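PDB 3CIN: Myo-inositol-1-phosphate synthase-related protein from Thermotoga maritima MSB8, which belongs to or is related to the myo-inositol-1-phosphate synthase family and binds nicotinamide-adenine-dinucleotide in a Rossmann-type domain. Local coordinates for residues 168-180 with 191-205. Numbering follows the deposited sequence.
With MG (magnesium ion), chain E; NAD (nicotinamide-adenine-dinucleotide), chain F.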
ATOM      1  N   ARG A 168      34.101  -7.631  26.688  1.00 30.03           N
ATOM      2  CA  ARG A 168      34.218  -8.260  25.339  1.00 30.08           C
ATOM      3  C   ARG A 168      33.013  -9.132  24.929  1.00 31.65           C
ATOM      4  O   ARG A 168      32.737  -9.304  23.754  1.00 29.58           O
ATOM      5  CB  ARG A 168      35.485  -9.131  25.328  1.00 29.10           C
ATOM      6  CG  ARG A 168      35.772  -9.877  24.028  1.00 32.21           C
ATOM      7  CD  ARG A 168      35.977  -8.961  22.855  1.00 32.01           C
ATOM      8  NE  ARG A 168      36.108  -9.628  21.557  1.00 33.03           N
ATOM      9  CZ  ARG A 168      35.095 -10.043  20.807  1.00 29.77           C
ATOM     10  NH1 ARG A 168      33.830  -9.912  21.213  1.00 32.82           N
ATOM     11  NH2 ARG A 168      35.343 -10.599  19.635  1.00 32.10           N
ATOM     12  N   LEU A 169      32.339  -9.714  25.913  1.00 31.55           N
ATOM     13  CA  LEU A 169      31.372 -10.768  25.694  1.00 31.62           C
ATOM     14  C   LEU A 169      29.935 -10.276  25.797  1.00 33.10           C
ATOM     15  O   LEU A 169      29.660  -9.290  26.486  1.00 32.58           O
ATOM     16  CB  LEU A 169      31.581 -11.840  26.732  1.00 30.92           C
ATOM     17  CG  LEU A 169      32.763 -12.778  26.455  1.00 28.78           C
ATOM     18  CD1 LEU A 169      33.229 -13.429  27.741  1.00 28.14           C
ATOM     19  CD2 LEU A 169      32.374 -13.829  25.420  1.00 30.22           C
ATOM     20  N   THR A 170      29.038 -10.950  25.102  1.00 27.57           N
ATOM     21  CA  THR A 170      27.615 -10.774  25.341  1.00 30.49           C
ATOM     22  C   THR A 170      27.052 -12.001  26.066  1.00 28.80           C
ATOM     23  O   THR A 170      27.655 -13.079  26.113  1.00 29.11           O
ATOM     24  CB  THR A 170      26.839 -10.594  24.044  1.00 30.75           C
ATOM     25  OG1 THR A 170      26.820 -11.822  23.310  1.00 31.50           O
ATOM     26  CG2 THR A 170      27.441  -9.420  23.239  1.00 29.90           C
ATOM     27  N   ALA A 171      25.835 -11.855  26.568  1.00 30.18           N
ATOM     28  CA  ALA A 171      25.199 -12.955  27.305  1.00 28.84           C
ATOM     29  C   ALA A 171      25.035 -14.189  26.434  1.00 28.90           C
ATOM     30  O   ALA A 171      25.300 -15.295  26.874  1.00 29.34           O
ATOM     31  CB  ALA A 171      23.844 -12.521  27.882  1.00 29.02           C
ATOM     32  N   THR A 172      24.534 -14.031  25.227  1.00 29.09           N
ATOM     33  CA  THR A 172      24.341 -15.157  24.306  1.00 30.33           C
ATOM     34  C   THR A 172      25.659 -15.877  24.054  1.00 28.39           C
ATOM     35  O   THR A 172      25.685 -17.128  23.998  1.00 30.89           O
ATOM     36  CB  THR A 172      23.758 -14.662  22.957  1.00 31.74           C
ATOM     37  OG1 THR A 172      22.451 -14.094  23.183  1.00 32.40           O
ATOM     38  CG2 THR A 172      23.725 -15.782  21.936  1.00 30.69           C
ATOM     39  N   GLN A 173      26.781 -15.132  23.954  1.00 28.00           N
ATOM     40  CA  GLN A 173      28.084 -15.784  23.768  1.00 25.62           C
ATOM     41  C   GLN A 173      28.441 -16.639  24.987  1.00 26.74           C
ATOM     42  O   GLN A 173      28.932 -17.721  24.859  1.00 30.88           O
ATOM     43  CB  GLN A 173      29.144 -14.764  23.458  1.00 29.37           C
ATOM     44  CG  GLN A 173      28.923 -14.116  22.091  1.00 27.06           C
ATOM     45  CD  GLN A 173      29.895 -12.945  21.831  1.00 26.59           C
ATOM     46  OE1 GLN A 173      30.220 -12.181  22.749  1.00 28.83           O
ATOM     47  NE2 GLN A 173      30.329 -12.775  20.564  1.00 26.44           N
ATOM     48  N   VAL A 174      28.181 -16.128  26.186  1.00 28.23           N
ATOM     49  CA  VAL A 174      28.447 -16.867  27.412  1.00 27.71           C
ATOM     50  C   VAL A 174      27.508 -18.064  27.514  1.00 28.20           C
ATOM     51  O   VAL A 174      27.951 -19.204  27.872  1.00 28.53           O
ATOM     52  CB  VAL A 174      28.302 -15.948  28.631  1.00 29.47           C
ATOM     53  CG1 VAL A 174      28.462 -16.769  29.939  1.00 29.97           C
ATOM     54  CG2 VAL A 174      29.355 -14.800  28.593  1.00 26.88           C
ATOM     55  N   TYR A 175      26.229 -17.865  27.210  1.00 30.53           N
ATOM     56  CA  TYR A 175      25.279 -18.995  27.240  1.00 27.06           C
ATOM     57  C   TYR A 175      25.597 -20.141  26.254  1.00 29.11           C
ATOM     58  O   TYR A 175      25.491 -21.311  26.638  1.00 28.64           O
ATOM     59  CB  TYR A 175      23.870 -18.529  27.020  1.00 28.65           C
ATOM     60  CG  TYR A 175      23.243 -17.707  28.099  1.00 28.43           C
ATOM     61  CD1 TYR A 175      23.297 -18.070  29.449  1.00 30.35           C
ATOM     62  CD2 TYR A 175      22.505 -16.562  27.776  1.00 29.15           C
ATOM     63  CE1 TYR A 175      22.640 -17.340  30.407  1.00 29.35           C
ATOM     64  CE2 TYR A 175      21.843 -15.836  28.745  1.00 28.91           C
ATOM     65  CZ  TYR A 175      21.928 -16.222  30.074  1.00 28.15           C
ATOM     66  OH  TYR A 175      21.310 -15.449  31.050  1.00 31.38           O
ATOM     67  N   ALA A 176      25.972 -19.821  25.017  1.00 27.40           N
ATOM     68  CA  ALA A 176      26.382 -20.830  24.047  1.00 27.10           C
ATOM     69  C   ALA A 176      27.661 -21.612  24.494  1.00 34.42           C
ATOM     70  O   ALA A 176      27.807 -22.813  24.249  1.00 30.16           O
ATOM     71  CB  ALA A 176      26.617 -20.180  22.658  1.00 27.89           C
ATOM     72  N   TYR A 177      28.597 -20.885  25.076  1.00 25.56           N
ATOM     73  CA  TYR A 177      29.765 -21.480  25.688  1.00 28.68           C
ATOM     74  C   TYR A 177      29.339 -22.457  26.789  1.00 27.83           C
ATOM     75  O   TYR A 177      29.778 -23.620  26.779  1.00 27.59           O
ATOM     76  CB  TYR A 177      30.687 -20.392  26.197  1.00 27.66           C
ATOM     77  CG  TYR A 177      31.960 -20.886  26.811  1.00 27.70           C
ATOM     78  CD1 TYR A 177      33.092 -21.105  26.062  1.00 30.57           C
ATOM     79  CD2 TYR A 177      32.021 -21.118  28.182  1.00 29.82           C
ATOM     80  CE1 TYR A 177      34.243 -21.535  26.650  1.00 30.51           C
ATOM     81  CE2 TYR A 177      33.143 -21.583  28.760  1.00 28.68           C
ATOM     82  CZ  TYR A 177      34.264 -21.760  28.007  1.00 33.79           C
ATOM     83  OH  TYR A 177      35.412 -22.185  28.625  1.00 32.62           O
ATOM     84  N   ALA A 178      28.556 -21.983  27.747  1.00 28.63           N
ATOM     85  CA  ALA A 178      27.976 -22.861  28.758  1.00 30.37           C
ATOM     86  C   ALA A 178      27.228 -24.082  28.172  1.00 29.54           C
ATOM     87  O   ALA A 178      27.348 -25.198  28.701  1.00 27.98           O
ATOM     88  CB  ALA A 178      27.050 -22.075  29.695  1.00 29.17           C
ATOM     89  N   ALA A 179      26.500 -23.881  27.077  1.00 26.66           N
ATOM     90  CA  ALA A 179      25.760 -24.951  26.423  1.00 26.77           C
ATOM     91  C   ALA A 179      26.707 -26.037  25.926  1.00 28.38           C
ATOM     92  O   ALA A 179      26.359 -27.229  26.010  1.00 28.86           O
ATOM     93  CB  ALA A 179      24.814 -24.429  25.310  1.00 27.88           C
ATOM     94  N   ALA A 180      27.889 -25.663  25.404  1.00 30.08           N
ATOM     95  CA  ALA A 180      28.860 -26.652  24.926  1.00 29.22           C
ATOM     96  C   ALA A 180      29.389 -27.428  26.116  1.00 27.09           C
ATOM     97  O   ALA A 180      29.541 -28.650  26.050  1.00 30.91           O
ATOM     98  CB  ALA A 180      30.028 -26.006  24.187  1.00 30.08           C
ATOM     99  N   PHE A 191      21.418 -26.157  20.909  1.00 27.96           N
ATOM    100  CA  PHE A 191      21.279 -24.753  21.259  1.00 28.27           C
ATOM    101  C   PHE A 191      20.636 -24.067  20.045  1.00 29.05           C
ATOM    102  O   PHE A 191      21.177 -24.143  18.936  1.00 29.61           O
ATOM    103  CB  PHE A 191      22.643 -24.156  21.533  1.00 29.88           C
ATOM    104  CG  PHE A 191      22.624 -22.722  22.019  1.00 27.95           C
ATOM    105  CD1 PHE A 191      22.414 -22.433  23.370  1.00 32.92           C
ATOM    106  CD2 PHE A 191      22.812 -21.663  21.147  1.00 33.61           C
ATOM    107  CE1 PHE A 191      22.360 -21.112  23.829  1.00 33.14           C
ATOM    108  CE2 PHE A 191      22.826 -20.317  21.606  1.00 30.57           C
ATOM    109  CZ  PHE A 191      22.604 -20.047  22.962  1.00 30.07           C
ATOM    110  N   VAL A 192      19.488 -23.436  20.269  1.00 27.10           N
ATOM    111  CA  VAL A 192      18.733 -22.731  19.193  1.00 26.83           C
ATOM    112  C   VAL A 192      18.825 -21.241  19.391  1.00 29.04           C
ATOM    113  O   VAL A 192      18.298 -20.696  20.312  1.00 29.58           O
ATOM    114  CB  VAL A 192      17.247 -23.209  19.180  1.00 30.84           C
ATOM    115  CG1 VAL A 192      16.437 -22.490  18.122  1.00 30.37           C
ATOM    116  CG2 VAL A 192      17.174 -24.708  18.970  1.00 29.67           C
ATOM    117  N   ASN A 193      19.501 -20.554  18.477  1.00 28.03           N
ATOM    118  CA  ASN A 193      19.718 -19.140  18.603  1.00 26.04           C
ATOM    119  C   ASN A 193      18.878 -18.379  17.625  1.00 27.62           C
ATOM    120  O   ASN A 193      19.198 -18.331  16.462  1.00 31.94           O
ATOM    121  CB  ASN A 193      21.188 -18.798  18.308  1.00 30.15           C
ATOM    122  CG  ASN A 193      21.466 -17.331  18.487  1.00 32.87           C
ATOM    123  OD1 ASN A 193      20.860 -16.722  19.338  1.00 34.45           O
ATOM    124  ND2 ASN A 193      22.279 -16.754  17.632  1.00 28.13           N
ATOM    125  N   VAL A 194      17.807 -17.810  18.121  1.00 30.61           N
ATOM    126  CA  VAL A 194      16.913 -17.066  17.241  1.00 30.32           C
ATOM    127  C   VAL A 194      17.117 -15.572  17.287  1.00 33.64           C
ATOM    128  O   VAL A 194      16.315 -14.869  16.709  1.00 35.30           O
ATOM    129  CB  VAL A 194      15.427 -17.472  17.413  1.00 33.01           C
ATOM    130  CG1 VAL A 194      15.236 -18.900  16.841  1.00 31.10           C
ATOM    131  CG2 VAL A 194      14.976 -17.353  18.837  1.00 35.02           C
ATOM    132  N   ILE A 195      18.195 -15.091  17.910  1.00 31.71           N
ATOM    133  CA  ILE A 195      18.554 -13.660  17.917  1.00 30.53           C
ATOM    134  C   ILE A 195      19.754 -13.400  16.989  1.00 32.07           C
ATOM    135  O   ILE A 195      20.337 -14.357  16.459  1.00 31.13           O
ATOM    136  CB  ILE A 195      18.719 -13.112  19.385  1.00 30.30           C
ATOM    137  CG1 ILE A 195      20.132 -13.330  19.929  1.00 31.63           C
ATOM    138  CG2 ILE A 195      17.679 -13.754  20.314  1.00 33.10           C
ATOM    139  CD1 ILE A 195      20.461 -12.467  21.193  1.00 34.77           C
ATOM    140  N   PRO A 196      20.035 -12.111  16.686  1.00 32.07           N
ATOM    141  CA  PRO A 196      21.043 -11.788  15.680  1.00 32.48           C
ATOM    142  C   PRO A 196      22.480 -12.179  15.960  1.00 32.66           C
ATOM    143  O   PRO A 196      23.264 -12.385  15.034  1.00 30.48           O
ATOM    144  CB  PRO A 196      20.875 -10.277  15.466  1.00 32.94           C
ATOM    145  CG  PRO A 196      19.541  -9.937  15.954  1.00 36.31           C
ATOM    146  CD  PRO A 196      19.277 -10.912  17.085  1.00 31.71           C
ATOM    147  N   THR A 197      22.849 -12.269  17.231  1.00 31.15           N
ATOM    148  CA  THR A 197      24.228 -12.514  17.598  1.00 30.28           C
ATOM    149  C   THR A 197      24.753 -13.746  16.916  1.00 31.27           C
ATOM    150  O   THR A 197      24.107 -14.796  16.899  1.00 32.33           O
ATOM    151  CB  THR A 197      24.323 -12.718  19.119  1.00 29.92           C
ATOM    152  OG1 THR A 197      23.909 -11.506  19.770  1.00 31.63           O
ATOM    153  CG2 THR A 197      25.735 -13.182  19.560  1.00 29.79           C
ATOM    154  N   PHE A 198      25.917 -13.623  16.284  1.00 28.95           N
ATOM    155  CA  PHE A 198      26.506 -14.762  15.595  1.00 27.55           C
ATOM    156  C   PHE A 198      26.892 -15.892  16.581  1.00 31.65           C
ATOM    157  O   PHE A 198      27.689 -15.702  17.509  1.00 31.71           O
ATOM    158  CB  PHE A 198      27.788 -14.386  14.868  1.00 27.46           C
ATOM    159  CG  PHE A 198      27.611 -13.573  13.606  1.00 28.53           C
ATOM    160  CD1 PHE A 198      26.428 -12.980  13.220  1.00 29.69           C
ATOM    161  CD2 PHE A 198      28.721 -13.387  12.789  1.00 30.92           C
ATOM    162  CE1 PHE A 198      26.378 -12.250  12.048  1.00 28.56           C
ATOM    163  CE2 PHE A 198      28.648 -12.656  11.663  1.00 30.39           C
ATOM    164  CZ  PHE A 198      27.505 -12.093  11.296  1.00 28.52           C
ATOM    165  N   ILE A 199      26.269 -17.054  16.394  1.00 29.95           N
ATOM    166  CA  ILE A 199      26.665 -18.276  17.071  1.00 29.66           C
ATOM    167  C   ILE A 199      26.884 -19.360  15.983  1.00 26.46           C
ATOM    168  O   ILE A 199      28.024 -19.834  15.705  1.00 28.09           O
ATOM    169  CB  ILE A 199      25.660 -18.676  18.146  1.00 29.34           C
ATOM    170  CG1 ILE A 199      25.560 -17.597  19.234  1.00 32.39           C
ATOM    171  CG2 ILE A 199      26.080 -20.045  18.742  1.00 30.42           C
ATOM    172  CD1 ILE A 199      26.843 -17.364  20.050  1.00 32.10           C
ATOM    173  N   ALA A 200      25.809 -19.693  15.251  1.00 29.11           N
ATOM    174  CA  ALA A 200      25.946 -20.549  14.063  1.00 28.12           C
ATOM    175  C   ALA A 200      26.905 -19.993  12.998  1.00 28.24           C
ATOM    176  O   ALA A 200      27.605 -20.724  12.320  1.00 28.04           O
ATOM    177  CB  ALA A 200      24.583 -20.912  13.460  1.00 27.17           C
ATOM    178  N   ASN A 201      26.971 -18.654  12.909  1.00 28.11           N
ATOM    179  CA  ASN A 201      27.831 -17.953  11.954  1.00 28.82           C
ATOM    180  C   ASN A 201      29.179 -17.494  12.497  1.00 30.90           C
ATOM    181  O   ASN A 201      29.926 -16.781  11.840  1.00 31.27           O
ATOM    182  CB  ASN A 201      27.055 -16.747  11.381  1.00 28.76           C
ATOM    183  CG  ASN A 201      25.999 -17.182  10.456  1.00 29.82           C
ATOM    184  OD1 ASN A 201      26.271 -17.511   9.286  1.00 31.92           O
ATOM    185  ND2 ASN A 201      24.767 -17.207  10.946  1.00 32.28           N
ATOM    186  N   ASP A 202      29.535 -17.965  13.690  1.00 29.57           N
ATOM    187  CA  ASP A 202      30.856 -17.675  14.276  1.00 27.90           C
ATOM    188  C   ASP A 202      31.596 -18.993  14.334  1.00 29.43           C
ATOM    189  O   ASP A 202      31.232 -19.866  15.068  1.00 29.85           O
ATOM    190  CB  ASP A 202      30.719 -17.085  15.667  1.00 26.26           C
ATOM    191  CG  ASP A 202      32.099 -16.611  16.303  1.00 27.61           C
ATOM    192  OD1 ASP A 202      33.189 -17.021  15.815  1.00 29.66           O
ATOM    193  OD2 ASP A 202      32.037 -15.845  17.321  1.00 31.30           O
ATOM    194  N   PRO A 203      32.577 -19.163  13.458  1.00 27.35           N
ATOM    195  CA  PRO A 203      33.308 -20.416  13.462  1.00 29.89           C
ATOM    196  C   PRO A 203      33.893 -20.817  14.812  1.00 31.55           C
ATOM    197  O   PRO A 203      34.087 -22.021  15.080  1.00 31.39           O
ATOM    198  CB  PRO A 203      34.411 -20.168  12.453  1.00 31.48           C
ATOM    199  CG  PRO A 203      33.804 -19.211  11.502  1.00 30.98           C
ATOM    200  CD  PRO A 203      33.003 -18.281  12.362  1.00 32.98           C
ATOM    201  N   ALA A 204      34.144 -19.852  15.705  1.00 32.38           N
ATOM    202  CA  ALA A 204      34.627 -20.205  17.047  1.00 32.15           C
ATOM    203  C   ALA A 204      33.624 -21.090  17.760  1.00 29.21           C
ATOM    204  O   ALA A 204      34.005 -22.070  18.419  1.00 31.85           O
ATOM    205  CB  ALA A 204      34.867 -18.985  17.853  1.00 34.32           C
ATOM    206  N   PHE A 205      32.349 -20.757  17.645  1.00 29.82           N
ATOM    207  CA  PHE A 205      31.299 -21.479  18.339  1.00 27.55           C
ATOM    208  C   PHE A 205      30.949 -22.781  17.600  1.00 29.21           C
ATOM    209  O   PHE A 205      30.581 -23.785  18.226  1.00 29.79           O
ATOM    210  CB  PHE A 205      30.074 -20.605  18.564  1.00 30.87           C
ATOM    211  CG  PHE A 205      30.232 -19.633  19.695  1.00 38.74           C
ATOM    212  CD1 PHE A 205      29.943 -20.005  20.995  1.00 32.08           C
ATOM    213  CD2 PHE A 205      30.626 -18.296  19.469  1.00 28.44           C
ATOM    214  CE1 PHE A 205      30.025 -19.080  21.978  1.00 29.40           C
ATOM    215  CE2 PHE A 205      30.677 -17.394  20.487  1.00 31.73           C
ATOM    216  CZ  PHE A 205      30.447 -17.798  21.727  1.00 30.56           C
TER
HETATM  217 MG    MG E 386      25.800 -18.033   6.880  1.00 28.37          MG
HETATM  218  PA  NAD F 400      11.631  -9.232  24.940  1.00 30.21           P
HETATM  219  O1A NAD F 400      10.136  -9.226  25.120  1.00 30.14           O
HETATM  220  O2A NAD F 400      12.261  -7.978  25.463  1.00 32.40           O
HETATM  221  O5B NAD F 400      12.155 -10.425  25.815  1.00 29.79           O
HETATM  222  C5B NAD F 400      13.546 -10.568  26.093  1.00 33.91           C
HETATM  223  C4B NAD F 400      13.665 -11.227  27.456  1.00 31.32           C
HETATM  224  O4B NAD F 400      15.018 -11.599  27.668  1.00 31.01           O
HETATM  225  C3B NAD F 400      13.257 -10.350  28.633  1.00 31.00           C
HETATM  226  O3B NAD F 400      12.463 -11.071  29.560  1.00 28.33           O
HETATM  227  C2B NAD F 400      14.587  -9.959  29.265  1.00 33.16           C
HETATM  228  O2B NAD F 400      14.448  -9.553  30.599  1.00 29.18           O
HETATM  229  C1B NAD F 400      15.383 -11.221  29.020  1.00 30.92           C
HETATM  230  N9A NAD F 400      16.839 -11.066  29.061  1.00 26.88           N
HETATM  231  C8A NAD F 400      17.534  -9.980  28.536  1.00 28.52           C
HETATM  232  N7A NAD F 400      18.873 -10.282  28.648  1.00 29.18           N
HETATM  233  C5A NAD F 400      18.981 -11.514  29.246  1.00 28.23           C
HETATM  234  C6A NAD F 400      20.082 -12.256  29.682  1.00 30.78           C
HETATM  235  N6A NAD F 400      21.376 -11.856  29.471  1.00 31.10           N
HETATM  236  N1A NAD F 400      19.828 -13.502  30.220  1.00 26.93           N
HETATM  237  C2A NAD F 400      18.528 -13.944  30.388  1.00 28.62           C
HETATM  238  N3A NAD F 400      17.428 -13.188  30.037  1.00 26.17           N
HETATM  239  C4A NAD F 400      17.688 -11.988  29.480  1.00 26.24           C
HETATM  240  O3  NAD F 400      12.019  -9.496  23.437  1.00 28.15           O
HETATM  241  PN  NAD F 400      11.282 -10.483  22.450  1.00 29.79           P
HETATM  242  O1N NAD F 400      10.395  -9.670  21.568  1.00 31.96           O
HETATM  243  O2N NAD F 400      10.809 -11.699  23.173  1.00 29.80           O
HETATM  244  O5D NAD F 400      12.489 -10.906  21.501  1.00 31.31           O
HETATM  245  C5D NAD F 400      13.470 -11.807  21.961  1.00 32.51           C
HETATM  246  C4D NAD F 400      14.654 -11.874  21.003  1.00 31.50           C
HETATM  247  O4D NAD F 400      14.225 -12.470  19.810  1.00 31.31           O
HETATM  248  C3D NAD F 400      15.300 -10.545  20.646  1.00 30.99           C
HETATM  249  O3D NAD F 400      16.736 -10.713  20.526  1.00 34.51           O
HETATM  250  C2D NAD F 400      14.739 -10.298  19.254  1.00 33.56           C
HETATM  251  O2D NAD F 400      15.619  -9.502  18.454  1.00 38.87           O
HETATM  252  C1D NAD F 400      14.702 -11.715  18.728  1.00 33.24           C
HETATM  253  N1N NAD F 400      13.805 -11.875  17.585  1.00 36.64           N
HETATM  254  C2N NAD F 400      12.504 -11.603  17.719  1.00 35.64           C
HETATM  255  C3N NAD F 400      11.716 -11.826  16.558  1.00 42.39           C
HETATM  256  C7N NAD F 400      10.266 -11.789  16.726  1.00 41.61           C
HETATM  257  O7N NAD F 400       9.813 -11.430  17.965  1.00 48.49           O
HETATM  258  N7N NAD F 400       9.462 -12.106  15.699  1.00 57.75           N
HETATM  259  C4N NAD F 400      12.251 -12.269  15.365  1.00 43.86           C
HETATM  260  C5N NAD F 400      13.588 -12.523  15.261  1.00 51.05           C
HETATM  261  C6N NAD F 400      14.358 -12.332  16.418  1.00 38.95           C
HETATM  262  O   HOH W   1      29.924 -14.475  18.302  1.00 24.34           O
HETATM  263  O   HOH W   2      24.161 -16.352   6.456  1.00 38.15           O
HETATM  264  O   HOH W   3      27.179 -16.278   6.225  1.00 33.58           O
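Phe-191, Ile-199 and Phe-205 pack against the helical face formed by Thr-172, Gln-173, Ala-176 and Ala-179. Small alanines suit this face because they let aromatic rings come close to the helix backbone. With CG anti to the backbone N (chi1 -175°), Phe-191 carries its ring out toward the helix, where one face lies under Ala-176, whose CA makes a CH-pi contact 4.1 Å from the ring centroid. Ala-176 CB also meets Phe-205 CE1 at 3.6 Å. Over the centre of the Phe-205 ring sits Ile-199 CD1, which also touches Ala-176 CB, so one methyl contacts both the ring and the helix.

Gln-173 can be followed outward from CB, which rests 3.7 Å from Phe-205 CZ. CG passes the same ring at CZ and CE2, and the chain then runs extended (chi2 173°) to an amide used at both ends. OE1 accepts from Thr-170 N at 2.9 Å, while Thr-170 OG1 takes a weak bond from Gln-173 N; together they make a capping box at the N-terminus of helix 171-186. NE2 donates to a water that in turn donates to Phe-198 O and, at 2.7 Å, to Asp-202 OD2, bridging the two segments. Glutamine thus combines a greasy stem with a head able to both accept and donate.

Thr-172 turns CG2 onto Ile-199 CG1 at 3.7 Å, whereas its OG1 bonds to Glu-146, whose carboxylate also holds Thr-170 and Thr-197; threonine serves both the apolar and the polar side.

Nearby, Tyr-175 OH donates to NAD N1A at 2.6 Å, the adenine nitrogen meeting the ring's edge in plane. Helix 171-186 followed by parallel strand 189-193, with Val-194 and Ile-195 just beyond the strand's C-terminal end beside the dinucleotide, is the arrangement of a Rossmann-type NAD-binding domain.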